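Local structure of neck and C-terminal motor domain of Kar3 (Candida glabrata, 4GKR) at residues 158-163 with 200-205; 34-39 with 50-55. The protein is a kinesin-14 motor that binds ADP and magnesium and probably couples ATP hydrolysis to movement along microtubules during mitosis. All coordinates share one frame; numbering follows the deposited sequence.

How the interactions relate
Residues 34-55 of interaction 2 precede residues 158-205 of interaction 1, and both contacts lie in the kinesin motor domain. Their centres are 34 Å apart and their nearest atoms about 16 Å apart, so they do not touch. What they share is the large mixed sheet: interaction 1 uses strand 152-163 and interaction 2 uses strand 30-36. In each case a small antiparallel sheet packs against that central one, the hairpin 191-194/199-202 in interaction 1 and the three-stranded sheet containing 50-52 in interaction 2. Interaction 2 thus sits at the ADP pocket and interaction 1 probably on the microtubule-binding side, with the central sheet running between them.

Interaction 1 of 2, residues 158-163 with 200-205; sequences EFIEIY and TYITNI
E158 and I205 mark the nearest backbone approach, with CA atoms 7.3 Å apart, where segment 158-163 of strand 152-163 faces the type II beta turn I202-I205, which begins on the last residue of strand 199-202. At this separation the two backbones do not pair; side chains fill the gap. E158 and I160, on the same face of their strand, both point toward the turn, whereas F159 between them turns away and meets the ring of F245. The aliphatic part of E158 slants across I205, its CG lying 3.6 Å from I205 CG2. In I160, CG1 sits between the backbone N and the carbonyl carbon (chi1 66°), and this sends its two branches to different partners. The longer branch meets I202 tip to tip, CD1 to CD1 at 4.0 Å, while CG2 crosses I205 at about a right angle and touches its CD1, also at 4.0 Å. L325 of helix 321-326 touches both I160 and I202, and I205 also rests on D169 and H189, so the cluster joins the central sheet, a helix and the hairpin 191-194/199-202. In other kinesins the equivalent hairpin belongs to the loop 8 region on the microtubule-binding side, and a similar placement is likely here. The E158 chain bends at chi2 (133°) beyond I205 CG2, leaving its carboxylate within a water's reach of I202 N. That water donates to E158 OE2 at 3.2 Å and accepts from I202 N at the same distance, both rather long. The chemistry is thus divided: three isoleucines and the glutamate methylenes make the apolar side of the contact, while the E158 carboxylate probably keeps its charge, with a water linking it to the hairpin backbone.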
loop_
_atom_site.group_PDB
_atom_site.type_symbol
_atom_site.label_atom_id
_atom_site.label_comp_id
_atom_site.label_asym_id
_atom_site.label_seq_id
_atom_site.Cartn_x
_atom_site.Cartn_y
_atom_site.Cartn_z
ATOM N N GLU A 158 4.228 2.127 -13.958
ATOM C CA GLU A 158 3.282 3.170 -14.247
ATOM C C GLU A 158 2.965 3.826 -12.926
ATOM O O GLU A 158 2.982 3.178 -11.879
ATOM C CB GLU A 158 2.010 2.591 -14.864
ATOM C CG GLU A 158 2.170 2.160 -16.308
ATOM C CD GLU A 158 1.603 0.774 -16.596
ATOM O OE1 GLU A 158 0.898 0.204 -15.722
ATOM O OE2 GLU A 158 1.865 0.249 -17.712
ATOM N N PHE A 159 2.667 5.118 -12.975
ATOM C CA PHE A 159 2.422 5.894 -11.789
ATOM C C PHE A 159 1.199 6.744 -12.055
ATOM O O PHE A 159 1.248 7.689 -12.848
ATOM C CB PHE A 159 3.647 6.740 -11.460
ATOM C CG PHE A 159 3.631 7.338 -10.080
ATOM C CD1 PHE A 159 2.863 6.788 -9.062
ATOM C CD2 PHE A 159 4.401 8.450 -9.797
ATOM C CE1 PHE A 159 2.858 7.332 -7.798
ATOM C CE2 PHE A 159 4.398 9.007 -8.533
ATOM C CZ PHE A 159 3.620 8.449 -7.529
ATOM N N ILE A 160 0.086 6.384 -11.421
ATOM C CA ILE A 160 -1.172 7.098 -11.651
ATOM C C ILE A 160 -1.762 7.705 -10.383
ATOM O O ILE A 160 -1.392 7.336 -9.257
ATOM C CB ILE A 160 -2.238 6.238 -12.382
ATOM C CG1 ILE A 160 -2.695 5.061 -11.514
ATOM C CG2 ILE A 160 -1.724 5.774 -13.747
ATOM C CD1 ILE A 160 -3.914 4.366 -12.048
ATOM N N GLU A 161 -2.652 8.670 -10.589
ATOM C CA GLU A 161 -3.411 9.291 -9.514
ATOM C C GLU A 161 -4.873 9.213 -9.894
ATOM O O GLU A 161 -5.241 9.467 -11.046
ATOM C CB GLU A 161 -2.988 10.755 -9.291
ATOM N N ILE A 162 -5.698 8.828 -8.931
ATOM C CA ILE A 162 -7.136 8.776 -9.134
ATOM C C ILE A 162 -7.839 9.798 -8.228
ATOM O O ILE A 162 -7.643 9.802 -7.012
ATOM C CB ILE A 162 -7.671 7.365 -8.863
ATOM C CG1 ILE A 162 -6.960 6.358 -9.752
ATOM C CG2 ILE A 162 -9.168 7.305 -9.113
ATOM C CD1 ILE A 162 -7.602 4.986 -9.733
ATOM N N TYR A 163 -8.645 10.662 -8.838
ATOM C CA TYR A 163 -9.423 11.662 -8.114
ATOM C C TYR A 163 -10.818 11.729 -8.707
ATOM O O TYR A 163 -10.966 11.969 -9.914
ATOM C CB TYR A 163 -8.763 13.040 -8.218
ATOM C CG TYR A 163 -9.562 14.136 -7.567
ATOM C CD1 TYR A 163 -9.597 14.261 -6.186
ATOM C CD2 TYR A 163 -10.295 15.050 -8.326
ATOM C CE1 TYR A 163 -10.325 15.263 -5.574
ATOM C CE2 TYR A 163 -11.034 16.068 -7.714
ATOM C CZ TYR A 163 -11.049 16.165 -6.336
ATOM O OH TYR A 163 -11.776 17.152 -5.691
ATOM N N THR A 200 -4.534 -6.468 -16.617
ATOM C CA THR A 200 -5.250 -5.199 -16.648
ATOM C C THR A 200 -4.448 -4.132 -17.374
ATOM O O THR A 200 -3.250 -4.022 -17.175
ATOM C CB THR A 200 -5.601 -4.745 -15.216
ATOM O OG1 THR A 200 -6.398 -5.760 -14.601
ATOM C CG2 THR A 200 -6.393 -3.428 -15.223
ATOM N N TYR A 201 -5.117 -3.350 -18.208
ATOM C CA TYR A 201 -4.461 -2.298 -18.969
ATOM C C TYR A 201 -5.179 -0.974 -18.773
ATOM O O TYR A 201 -6.415 -0.936 -18.726
ATOM C CB TYR A 201 -4.456 -2.670 -20.445
ATOM C CG TYR A 201 -3.821 -4.014 -20.696
ATOM C CD1 TYR A 201 -2.426 -4.148 -20.726
ATOM C CD2 TYR A 201 -4.600 -5.164 -20.868
ATOM C CE1 TYR A 201 -1.823 -5.378 -20.935
ATOM C CE2 TYR A 201 -4.007 -6.400 -21.082
ATOM C CZ TYR A 201 -2.618 -6.499 -21.121
ATOM O OH TYR A 201 -1.999 -7.715 -21.339
ATOM N N ILE A 202 -4.421 0.111 -18.642
ATOM C CA ILE A 202 -5.016 1.444 -18.708
ATOM C C ILE A 202 -4.544 2.144 -19.967
ATOM O O ILE A 202 -3.353 2.277 -20.181
ATOM C CB ILE A 202 -4.666 2.298 -17.492
ATOM C CG1 ILE A 202 -4.913 1.505 -16.219
ATOM C CG2 ILE A 202 -5.499 3.577 -17.501
ATOM C CD1 ILE A 202 -3.918 1.838 -15.140
ATOM N N THR A 203 -5.472 2.582 -20.801
ATOM C CA THR A 203 -5.125 3.171 -22.082
ATOM C C THR A 203 -4.405 4.528 -21.987
ATOM O O THR A 203 -4.692 5.351 -21.105
ATOM C CB THR A 203 -6.365 3.312 -22.972
ATOM O OG1 THR A 203 -7.271 4.258 -22.390
ATOM C CG2 THR A 203 -7.062 1.969 -23.131
ATOM N N ASN A 204 -3.460 4.734 -22.914
ATOM C CA ASN A 204 -2.671 5.968 -23.048
ATOM C C ASN A 204 -1.827 6.352 -21.821
ATOM O O ASN A 204 -1.588 7.538 -21.563
ATOM C CB ASN A 204 -3.566 7.144 -23.444
ATOM C CG ASN A 204 -4.443 6.848 -24.643
ATOM O OD1 ASN A 204 -3.972 6.453 -25.705
ATOM N ND2 ASN A 204 -5.733 7.064 -24.479
ATOM N N ILE A 205 -1.378 5.357 -21.065
ATOM C CA ILE A 205 -0.574 5.618 -19.880
ATOM C C ILE A 205 0.874 5.405 -20.270
ATOM O O ILE A 205 1.186 4.421 -20.943
ATOM C CB ILE A 205 -1.027 4.726 -18.706
ATOM C CG1 ILE A 205 -2.368 5.221 -18.171
ATOM C CG2 ILE A 205 -0.051 4.740 -17.555
ATOM C CD1 ILE A 205 -2.357 6.603 -17.564
HETATM O O HOH W 1 -1.200 -0.134 -18.577
#

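Interaction 2 of 2, residues 34-39 with 50-55. With ADP (adenosine-5'-diphosphate), chain D.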
loop_
_atom_site.group_PDB
_atom_site.type_symbol
_atom_site.label_atom_id
_atom_site.label_comp_id
_atom_site.label_asym_id
_atom_site.label_seq_id
_atom_site.Cartn_x
_atom_site.Cartn_y
_atom_site.Cartn_z
ATOM N N CYS A 34 0.022 -1.541 11.766
ATOM C CA CYS A 34 -0.342 -0.221 12.199
ATOM C C CYS A 34 0.926 0.566 12.420
ATOM O O CYS A 34 1.868 0.045 12.994
ATOM C CB CYS A 34 -1.171 -0.304 13.468
ATOM S SG CYS A 34 -1.462 1.334 14.155
ATOM N N ARG A 35 0.973 1.805 11.961
ATOM C CA ARG A 35 2.147 2.629 12.239
ATOM C C ARG A 35 1.795 3.948 12.893
ATOM O O ARG A 35 1.062 4.744 12.321
ATOM C CB ARG A 35 2.966 2.894 10.970
ATOM C CG ARG A 35 4.099 3.897 11.192
ATOM C CD ARG A 35 4.936 4.132 9.954
ATOM N NE ARG A 35 6.308 4.475 10.320
ATOM C CZ ARG A 35 7.263 4.826 9.456
ATOM N NH1 ARG A 35 7.014 4.884 8.150
ATOM N NH2 ARG A 35 8.470 5.103 9.900
ATOM N N ILE A 36 2.335 4.196 14.075
ATOM C CA ILE A 36 2.149 5.499 14.703
ATOM C C ILE A 36 3.308 6.395 14.297
ATOM O O ILE A 36 4.448 6.059 14.556
ATOM C CB ILE A 36 2.100 5.377 16.245
ATOM C CG1 ILE A 36 0.991 4.405 16.656
ATOM C CG2 ILE A 36 1.875 6.734 16.902
ATOM C CD1 ILE A 36 1.056 3.929 18.086
ATOM N N ARG A 37 3.039 7.520 13.653
ATOM C CA ARG A 37 4.128 8.478 13.388
ATOM C C ARG A 37 4.527 9.270 14.647
ATOM O O ARG A 37 3.733 9.400 15.587
ATOM C CB ARG A 37 3.766 9.445 12.257
ATOM C CG ARG A 37 2.706 10.468 12.613
ATOM C CD ARG A 37 2.746 11.648 11.666
ATOM N NE ARG A 37 1.610 12.551 11.851
ATOM C CZ ARG A 37 1.470 13.411 12.857
ATOM N NH1 ARG A 37 2.388 13.492 13.809
ATOM N NH2 ARG A 37 0.399 14.184 12.914
ATOM N N PRO A 38 5.771 9.781 14.679
ATOM C CA PRO A 38 6.197 10.713 15.741
ATOM C C PRO A 38 5.382 12.000 15.725
ATOM O O PRO A 38 4.821 12.344 14.690
ATOM C CB PRO A 38 7.655 11.024 15.387
ATOM C CG PRO A 38 7.868 10.473 14.011
ATOM C CD PRO A 38 6.902 9.350 13.840
ATOM N N PRO A 39 5.311 12.710 16.868
ATOM C CA PRO A 39 4.618 14.013 16.902
ATOM C C PRO A 39 5.325 15.093 16.067
ATOM O O PRO A 39 6.549 15.053 15.908
ATOM C CB PRO A 39 4.646 14.388 18.395
ATOM C CG PRO A 39 5.815 13.643 18.949
ATOM C CD PRO A 39 5.841 12.340 18.198
ATOM N N ILE A 50 -2.484 6.495 23.890
ATOM C CA ILE A 50 -2.232 5.262 23.151
ATOM C C ILE A 50 -1.242 4.401 23.919
ATOM O O ILE A 50 -0.232 4.903 24.411
ATOM C CB ILE A 50 -1.708 5.527 21.724
ATOM C CG1 ILE A 50 -2.682 6.418 20.947
ATOM C CG2 ILE A 50 -1.517 4.218 20.968
ATOM C CD1 ILE A 50 -2.248 6.740 19.529
ATOM N N LYS A 51 -1.544 3.112 24.025
ATOM C CA LYS A 51 -0.642 2.154 24.655
ATOM C C LYS A 51 -0.509 0.888 23.812
ATOM O O LYS A 51 -1.499 0.234 23.502
ATOM C CB LYS A 51 -1.099 1.826 26.088
ATOM N N VAL A 52 0.723 0.547 23.453
ATOM C CA VAL A 52 0.999 -0.614 22.612
ATOM C C VAL A 52 1.625 -1.754 23.409
ATOM O O VAL A 52 2.649 -1.564 24.051
ATOM C CB VAL A 52 1.948 -0.238 21.465
ATOM C CG1 VAL A 52 2.210 -1.439 20.572
ATOM C CG2 VAL A 52 1.381 0.921 20.651
ATOM N N GLN A 53 1.014 -2.939 23.359
ATOM C CA GLN A 53 1.541 -4.123 24.044
ATOM C C GLN A 53 2.671 -4.789 23.274
ATOM O O GLN A 53 2.828 -4.555 22.084
ATOM C CB GLN A 53 0.440 -5.145 24.293
ATOM C CG GLN A 53 -0.392 -4.843 25.525
ATOM C CD GLN A 53 -1.635 -4.057 25.180
ATOM O OE1 GLN A 53 -2.644 -4.629 24.752
ATOM N NE2 GLN A 53 -1.572 -2.737 25.355
ATOM N N PRO A 54 3.464 -5.637 23.951
ATOM C CA PRO A 54 4.490 -6.350 23.194
ATOM C C PRO A 54 3.870 -7.356 22.219
ATOM O O PRO A 54 2.755 -7.822 22.438
ATOM C CB PRO A 54 5.290 -7.074 24.280
ATOM C CG PRO A 54 4.958 -6.368 25.552
ATOM C CD PRO A 54 3.535 -5.945 25.392
ATOM N N PHE A 55 4.584 -7.650 21.137
ATOM C CA PHE A 55 4.181 -8.657 20.167
ATOM C C PHE A 55 3.897 -9.996 20.858
ATOM O O PHE A 55 4.782 -10.566 21.492
ATOM C CB PHE A 55 5.287 -8.803 19.120
ATOM C CG PHE A 55 4.999 -9.827 18.070
ATOM C CD1 PHE A 55 4.329 -9.473 16.901
ATOM C CD2 PHE A 55 5.397 -11.149 18.242
ATOM C CE1 PHE A 55 4.056 -10.418 15.924
ATOM C CE2 PHE A 55 5.126 -12.098 17.265
ATOM C CZ PHE A 55 4.456 -11.731 16.103
HETATM P PB ADP D . -0.374 11.963 4.723
HETATM O O1B ADP D . -0.805 10.735 5.511
HETATM O O2B ADP D . 0.239 11.665 3.379
HETATM O O3B ADP D . -1.459 13.003 4.744
HETATM P PA ADP D . 2.380 12.797 5.167
HETATM O O1A ADP D . 3.152 11.574 4.782
HETATM O O2A ADP D . 2.395 13.991 4.244
HETATM O O3A ADP D . 0.845 12.519 5.620
HETATM O "O5'" ADP D . 3.009 13.120 6.604
HETATM C "C5'" ADP D . 2.552 14.213 7.404
HETATM C "C4'" ADP D . 3.756 14.929 8.026
HETATM O "O4'" ADP D . 4.369 14.177 9.089
HETATM C "C3'" ADP D . 4.854 15.148 7.002
HETATM O "O3'" ADP D . 5.370 16.443 7.281
HETATM C "C2'" ADP D . 5.888 14.063 7.292
HETATM O "O2'" ADP D . 7.231 14.450 7.015
HETATM C "C1'" ADP D . 5.711 13.777 8.764
HETATM N N9 ADP D . 5.826 12.331 9.048
HETATM C C8 ADP D . 4.873 11.424 8.807
HETATM N N7 ADP D . 5.252 10.182 9.187
HETATM C C5 ADP D . 6.476 10.283 9.702
HETATM C C6 ADP D . 7.451 9.346 10.298
HETATM N N6 ADP D . 7.170 8.033 10.412
HETATM N N1 ADP D . 8.636 9.854 10.706
HETATM C C2 ADP D . 8.932 11.169 10.598
HETATM N N3 ADP D . 8.094 12.079 10.067
HETATM C C4 ADP D . 6.863 11.706 9.610
#
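R37 NH1, from the guanidinium beside the ribose oxygen O4' of ADP, donates to P38 O at 2.8 Å with an N-H...O angle of 146°. The carbonyl oxygen lies almost in the guanidinium plane, and R37 NE donates to G117 O of the P-loop, so two backbone oxygens fix the group's rotation. R35, R37 and P38 form the RxRP motif of kinesins, which lines the adenine pocket at the end of strand 30-36. R37 CG takes the position between the backbone N and the carbonyl carbon (chi1 71°), and the extended chain then runs above the N7-C8 edge of the adenine, its CB 3.5 Å from ADP N7. P38 packs on the same face, above the N1 side of the six-membered ring, CG lying 3.4 Å from ADP N1. With CG anti to the backbone N (chi1 173°) and the rest of the chain extended, R35 reaches the exocyclic amino group: ADP N6 stands 3.2 Å above one guanidinium face, offset toward its rim, while R35 NH1 and NH2 bond to N88 OD1 and E86 O.

I36, between the two arginines, points the other way, toward strand 50-52, the edge of a small antiparallel sheet. This meeting is wholly apolar and buries 102 Å² over both segments. I342 of the central sheet and M64 of the small sheet also touch I36, which thus joins the two sheets. The I36 and I50 side chains run alongside one another with opposed directions, whereas I36 and V52 meet tip to tip. Both touches fall on a single methyl, I36 CD1, which lies 3.9 Å from I50 CG2 and 4.0 Å from V52 CG2.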